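Local coordinates for protein eEF1A lysine and N-terminal methyltransferase (Homo sapiens, PDB 5WCJ) that methylates the elongation factor eEF1A at its N-terminal glycine through its C-terminal domain, the part given here, and at a lysine through its N-terminal domain, at residues Ile42-Leu47 / Cys117-Met122. Residues are numbered along the deposited sequence; the frame is centred on the assembly and turned at random.
Sequences IPLALL and CYDVIM
L47 sets its CB squarely over the centre of the Y118 ring, 3.7 Å from the ring centroid and 4° off the normal, a CH-pi contact. The flat ring suits this place because it offers a face to L47 CB and an edge to the carbonyl carbon of A45; Y118 CD1 lies 3.7 Å from L47 N. With CG anti to its carbonyl carbon (chi1 -65°), Y118 lays its ring along the neighbouring strand, and its hydroxyl hydrogen-bonds D70 on strand 67-73. A leucine here has neither flat ring nor hydroxyl, so L47 CB would probably be packed less fully and D70 would probably lose this partner. The small methyl of A45 suits a place where the chain turns a corner at D119, whose OD2 accepts A45 N at 2.8 Å through its anti lone pair, almost straight (178°), a side chain doing a backbone carbonyl's work. Regular pairing then takes over: A45 O receives V120 N, L47 N reaches V120 O at 3.0 Å, and L47 O accepts M122 N. On the face opposite L47, L46 CD1 packs on V120 CG1. These are adjacent parallel strands 44-49 and 118-123, central in the seven-stranded Rossmann-like sheet of class I methyltransferases, order 3-2-1-4-5-7-6.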
loop_
_atom_site.group_PDB
_atom_site.type_symbol
_atom_site.label_atom_id
_atom_site.label_comp_id
_atom_site.label_asym_id
_atom_site.label_seq_id
_atom_site.Cartn_x
_atom_site.Cartn_y
_atom_site.Cartn_z
ATOM N N ILE A 42 -14.160 7.260 7.556
ATOM C CA ILE A 42 -14.729 5.950 7.227
ATOM C C ILE A 42 -13.647 4.857 7.260
ATOM O O ILE A 42 -12.473 5.145 6.992
ATOM C CB ILE A 42 -15.456 5.978 5.862
ATOM C CG1 ILE A 42 -14.502 6.336 4.707
ATOM C CG2 ILE A 42 -16.615 6.981 5.900
ATOM C CD1 ILE A 42 -13.897 5.163 3.976
ATOM N N PRO A 43 -14.028 3.614 7.614
ATOM C CA PRO A 43 -13.035 2.548 7.660
ATOM C C PRO A 43 -12.347 2.309 6.309
ATOM O O PRO A 43 -12.950 2.451 5.254
ATOM C CB PRO A 43 -13.853 1.310 8.050
ATOM C CG PRO A 43 -15.031 1.864 8.774
ATOM C CD PRO A 43 -15.362 3.104 7.993
ATOM N N LEU A 44 -11.084 1.938 6.385
ATOM C CA LEU A 44 -10.252 1.721 5.210
ATOM C C LEU A 44 -9.477 0.461 5.506
ATOM O O LEU A 44 -8.831 0.402 6.532
ATOM C CB LEU A 44 -9.323 2.922 5.083
ATOM C CG LEU A 44 -8.362 3.047 3.915
ATOM C CD1 LEU A 44 -9.148 3.195 2.636
ATOM C CD2 LEU A 44 -7.447 4.249 4.135
ATOM N N ALA A 45 -9.580 -0.541 4.638
ATOM C CA ALA A 45 -8.822 -1.778 4.766
ATOM C C ALA A 45 -7.594 -1.723 3.833
ATOM O O ALA A 45 -7.749 -1.551 2.613
ATOM C CB ALA A 45 -9.707 -2.951 4.417
ATOM N N LEU A 46 -6.403 -1.884 4.401
ATOM C CA LEU A 46 -5.161 -1.759 3.653
ATOM C C LEU A 46 -4.237 -2.946 3.898
ATOM O O LEU A 46 -3.964 -3.309 5.050
ATOM C CB LEU A 46 -4.446 -0.450 4.021
ATOM C CG LEU A 46 -2.936 -0.399 3.764
ATOM C CD1 LEU A 46 -2.665 -0.089 2.309
ATOM C CD2 LEU A 46 -2.242 0.643 4.634
ATOM N N LEU A 47 -3.726 -3.521 2.804
ATOM C CA LEU A 47 -2.741 -4.583 2.855
ATOM C C LEU A 47 -1.424 -3.944 2.415
ATOM O O LEU A 47 -1.369 -3.294 1.364
ATOM C CB LEU A 47 -3.114 -5.697 1.867
ATOM C CG LEU A 47 -2.086 -6.821 1.680
ATOM C CD1 LEU A 47 -1.870 -7.597 2.971
ATOM C CD2 LEU A 47 -2.583 -7.747 0.599
ATOM N N CYS A 117 -11.186 -8.381 1.109
ATOM C CA CYS A 117 -11.448 -7.379 0.109
ATOM C C CYS A 117 -10.856 -6.061 0.611
ATOM O O CYS A 117 -11.434 -5.392 1.474
ATOM C CB CYS A 117 -12.955 -7.267 -0.112
ATOM S SG CYS A 117 -13.358 -6.593 -1.722
ATOM N N TYR A 118 -9.677 -5.717 0.100
ATOM C CA TYR A 118 -8.968 -4.529 0.551
ATOM C C TYR A 118 -9.313 -3.326 -0.299
ATOM O O TYR A 118 -9.404 -3.421 -1.533
ATOM C CB TYR A 118 -7.455 -4.766 0.536
ATOM C CG TYR A 118 -7.004 -5.816 1.517
ATOM C CD1 TYR A 118 -6.817 -5.506 2.867
ATOM C CD2 TYR A 118 -6.759 -7.114 1.107
ATOM C CE1 TYR A 118 -6.415 -6.460 3.778
ATOM C CE2 TYR A 118 -6.359 -8.081 2.020
ATOM C CZ TYR A 118 -6.188 -7.740 3.356
ATOM O OH TYR A 118 -5.762 -8.667 4.280
ATOM N N ASP A 119 -9.410 -2.168 0.352
ATOM C CA ASP A 119 -9.546 -0.904 -0.361
ATOM C C ASP A 119 -8.213 -0.492 -1.045
ATOM O O ASP A 119 -8.214 0.122 -2.107
ATOM C CB ASP A 119 -9.998 0.197 0.592
ATOM C CG ASP A 119 -11.341 -0.118 1.254
ATOM O OD1 ASP A 119 -12.338 -0.209 0.529
ATOM O OD2 ASP A 119 -11.369 -0.309 2.485
ATOM N N VAL A 120 -7.104 -0.796 -0.401
ATOM C CA VAL A 120 -5.808 -0.391 -0.878
ATOM C C VAL A 120 -4.841 -1.549 -0.674
ATOM O O VAL A 120 -4.790 -2.135 0.393
ATOM C CB VAL A 120 -5.255 0.839 -0.108
ATOM C CG1 VAL A 120 -3.883 1.242 -0.649
ATOM C CG2 VAL A 120 -6.200 2.020 -0.167
ATOM N N ILE A 121 -4.046 -1.838 -1.691
ATOM C CA ILE A 121 -2.958 -2.783 -1.571
ATOM C C ILE A 121 -1.675 -2.062 -1.974
ATOM O O ILE A 121 -1.587 -1.524 -3.077
ATOM C CB ILE A 121 -3.186 -4.048 -2.435
ATOM C CG1 ILE A 121 -4.452 -4.803 -1.991
ATOM C CG2 ILE A 121 -1.974 -4.954 -2.396
ATOM C CD1 ILE A 121 -4.822 -5.939 -2.927
ATOM N N MET A 122 -0.692 -2.064 -1.080
ATOM C CA MET A 122 0.595 -1.412 -1.323
ATOM C C MET A 122 1.695 -2.443 -1.383
ATOM O O MET A 122 1.833 -3.258 -0.448
ATOM C CB MET A 122 0.902 -0.384 -0.227
ATOM C CG MET A 122 0.014 0.836 -0.237
ATOM S SD MET A 122 0.541 1.999 1.062
ATOM C CE MET A 122 -0.563 3.363 0.737
#